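Local coordinates for putative protein (Aquifex aeolicus, PDB 1T6T), which is of unknown function but carries a Toprim domain resembling that of RNase M5, and so may act on nucleic acid, at residues 9-14 against 99-104. Sequence-based numbering, arbitrary orientation.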
# COMPACT_ATOMS: atom_id res chain seq x y z
N SER B 9 -25.98 -3.18 1.67
CA SER B 9 -26.70 -2.02 1.15
C SER B 9 -26.94 -0.98 2.25
O SER B 9 -26.71 0.21 2.03
CB SER B 9 -28.04 -2.46 0.56
OG SER B 9 -28.82 -1.33 0.19
N GLU B 10 -27.39 -1.43 3.41
CA GLU B 10 -27.64 -0.51 4.52
C GLU B 10 -26.33 0.03 5.07
O GLU B 10 -26.27 1.16 5.55
CB GLU B 10 -28.43 -1.21 5.63
CG GLU B 10 -29.78 -1.77 5.18
CD GLU B 10 -30.66 -2.18 6.35
OE1 GLU B 10 -30.15 -2.80 7.30
OE2 GLU B 10 -31.88 -1.88 6.31
N TRP B 11 -25.28 -0.79 5.01
CA TRP B 11 -23.96 -0.39 5.49
C TRP B 11 -23.46 0.77 4.63
O TRP B 11 -22.95 1.77 5.14
CB TRP B 11 -23.00 -1.58 5.38
CG TRP B 11 -21.60 -1.32 5.86
CD1 TRP B 11 -21.13 -1.44 7.14
CD2 TRP B 11 -20.49 -0.91 5.06
NE1 TRP B 11 -19.79 -1.14 7.18
CE2 TRP B 11 -19.37 -0.82 5.91
CE3 TRP B 11 -20.33 -0.63 3.70
CZ2 TRP B 11 -18.10 -0.44 5.45
CZ3 TRP B 11 -19.07 -0.25 3.24
CH2 TRP B 11 -17.97 -0.16 4.12
N ILE B 12 -23.63 0.64 3.32
CA ILE B 12 -23.21 1.68 2.39
C ILE B 12 -24.01 2.96 2.61
O ILE B 12 -23.47 4.06 2.53
CB ILE B 12 -23.39 1.20 0.93
CG1 ILE B 12 -22.36 0.11 0.62
CG2 ILE B 12 -23.23 2.37 -0.03
CD1 ILE B 12 -22.46 -0.49 -0.76
N LYS B 13 -25.31 2.82 2.88
CA LYS B 13 -26.15 3.98 3.11
C LYS B 13 -25.68 4.73 4.36
O LYS B 13 -25.62 5.96 4.37
CB LYS B 13 -27.61 3.54 3.30
CG LYS B 13 -28.57 4.69 3.59
CD LYS B 13 -30.00 4.20 3.76
CE LYS B 13 -30.55 3.62 2.47
NZ LYS B 13 -31.94 3.11 2.63
N GLU B 14 -25.36 3.98 5.40
CA GLU B 14 -24.90 4.56 6.66
C GLU B 14 -23.53 5.22 6.46
O GLU B 14 -23.26 6.28 7.01
CB GLU B 14 -24.81 3.48 7.73
CG GLU B 14 -25.26 3.94 9.10
CD GLU B 14 -26.69 4.46 9.09
OE1 GLU B 14 -27.61 3.68 8.74
OE2 GLU B 14 -26.90 5.65 9.42
N ASN B 99 -15.04 -2.56 11.33
CA ASN B 99 -15.31 -3.69 12.22
C ASN B 99 -16.60 -4.41 11.87
O ASN B 99 -16.71 -5.62 12.07
CB ASN B 99 -15.34 -3.25 13.68
CG ASN B 99 -13.97 -2.89 14.21
OD1 ASN B 99 -12.95 -3.33 13.67
ND2 ASN B 99 -13.93 -2.11 15.28
N PHE B 100 -17.58 -3.67 11.36
CA PHE B 100 -18.85 -4.28 10.99
C PHE B 100 -18.67 -5.28 9.85
O PHE B 100 -19.32 -6.33 9.83
CB PHE B 100 -19.85 -3.21 10.58
CG PHE B 100 -21.28 -3.59 10.85
CD1 PHE B 100 -21.82 -3.47 12.12
CD2 PHE B 100 -22.08 -4.11 9.83
CE1 PHE B 100 -23.13 -3.87 12.39
CE2 PHE B 100 -23.39 -4.50 10.08
CZ PHE B 100 -23.92 -4.38 11.37
N LEU B 101 -17.78 -4.97 8.91
CA LEU B 101 -17.54 -5.85 7.77
C LEU B 101 -16.93 -7.19 8.17
O LEU B 101 -17.00 -8.16 7.42
CB LEU B 101 -16.61 -5.16 6.76
CG LEU B 101 -17.12 -3.88 6.08
CD1 LEU B 101 -16.06 -3.35 5.13
CD2 LEU B 101 -18.41 -4.17 5.34
N LYS B 102 -16.33 -7.24 9.36
CA LYS B 102 -15.70 -8.47 9.83
C LYS B 102 -16.69 -9.62 9.99
O LYS B 102 -16.29 -10.79 10.03
CB LYS B 102 -14.98 -8.22 11.16
CG LYS B 102 -13.81 -7.26 11.03
CD LYS B 102 -13.18 -6.97 12.39
CE LYS B 102 -11.95 -6.09 12.24
NZ LYS B 102 -11.35 -5.77 13.57
N LYS B 103 -17.98 -9.30 10.05
CA LYS B 103 -19.01 -10.33 10.21
C LYS B 103 -19.50 -10.87 8.87
O LYS B 103 -20.21 -11.87 8.83
CB LYS B 103 -20.20 -9.78 11.00
CG LYS B 103 -21.02 -8.74 10.26
CD LYS B 103 -22.16 -8.20 11.13
CE LYS B 103 -21.62 -7.41 12.32
NZ LYS B 103 -22.72 -6.97 13.23
N TRP B 104 -19.12 -10.21 7.78
CA TRP B 104 -19.55 -10.64 6.46
C TRP B 104 -18.39 -11.19 5.63
O TRP B 104 -17.23 -11.06 6.01
CB TRP B 104 -20.23 -9.50 5.70
CG TRP B 104 -21.47 -8.99 6.38
CD1 TRP B 104 -22.36 -9.73 7.11
CD2 TRP B 104 -21.96 -7.65 6.39
NE1 TRP B 104 -23.38 -8.92 7.57
CE2 TRP B 104 -23.16 -7.64 7.14
CE3 TRP B 104 -21.50 -6.45 5.83
CZ2 TRP B 104 -23.91 -6.48 7.34
CZ3 TRP B 104 -22.25 -5.29 6.03
CH2 TRP B 104 -23.44 -5.32 6.78
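Trp11 reaches out from helix 8-18 and lays one face of its indole against Leu101 of the segment 99-104. The CD2 methyl of Leu101 sits over the five-membered ring, 3.8 Å from that ring's centroid and 21° off its normal, a CH-pi contact; its closest ring atom is CE2 of Trp11, 3.5 Å from Leu101 CD2. Leu101 CD1 lies on the same side of the indole plane but beyond the rim of the six-membered ring, 3.6 Å from Trp11 CZ2. With CG anti to the backbone N (chi1 -179°), the tryptophan side chain is carried toward helix 96-101.

Trp104 comes to the base of the same side chain. Its CZ3 lies 3.8 Å from Trp11 CB, which is at the edge of the Trp104 ring, near its plane. The two indoles form an offset edge-to-face pair with planes at 78°, the edge of Trp104 turned toward the face of Trp11. A type I beta turn, closed by Trp104 N to Leu101 O, brings Leu101 and Trp104 onto Trp11. Phe100 adds a smaller apolar touch, its CD2 being 3.9 Å from Trp11 CD1.

No hydrogen bond links the two segments, but Trp11 NE1 is hydrogen-bonded to Phe97 O, one turn back along helix 96-101, which should fix the ring's rotation. Leu68, following strand 64-67, also touches Trp11, while Ile106 packs on Leu101. In this Toprim fold, a parallel sheet flanked by helices, the contact joins N-terminal helix 8-18 to helix 96-101, which follows strand 92-94, an outermost strand of the sheet within this chain.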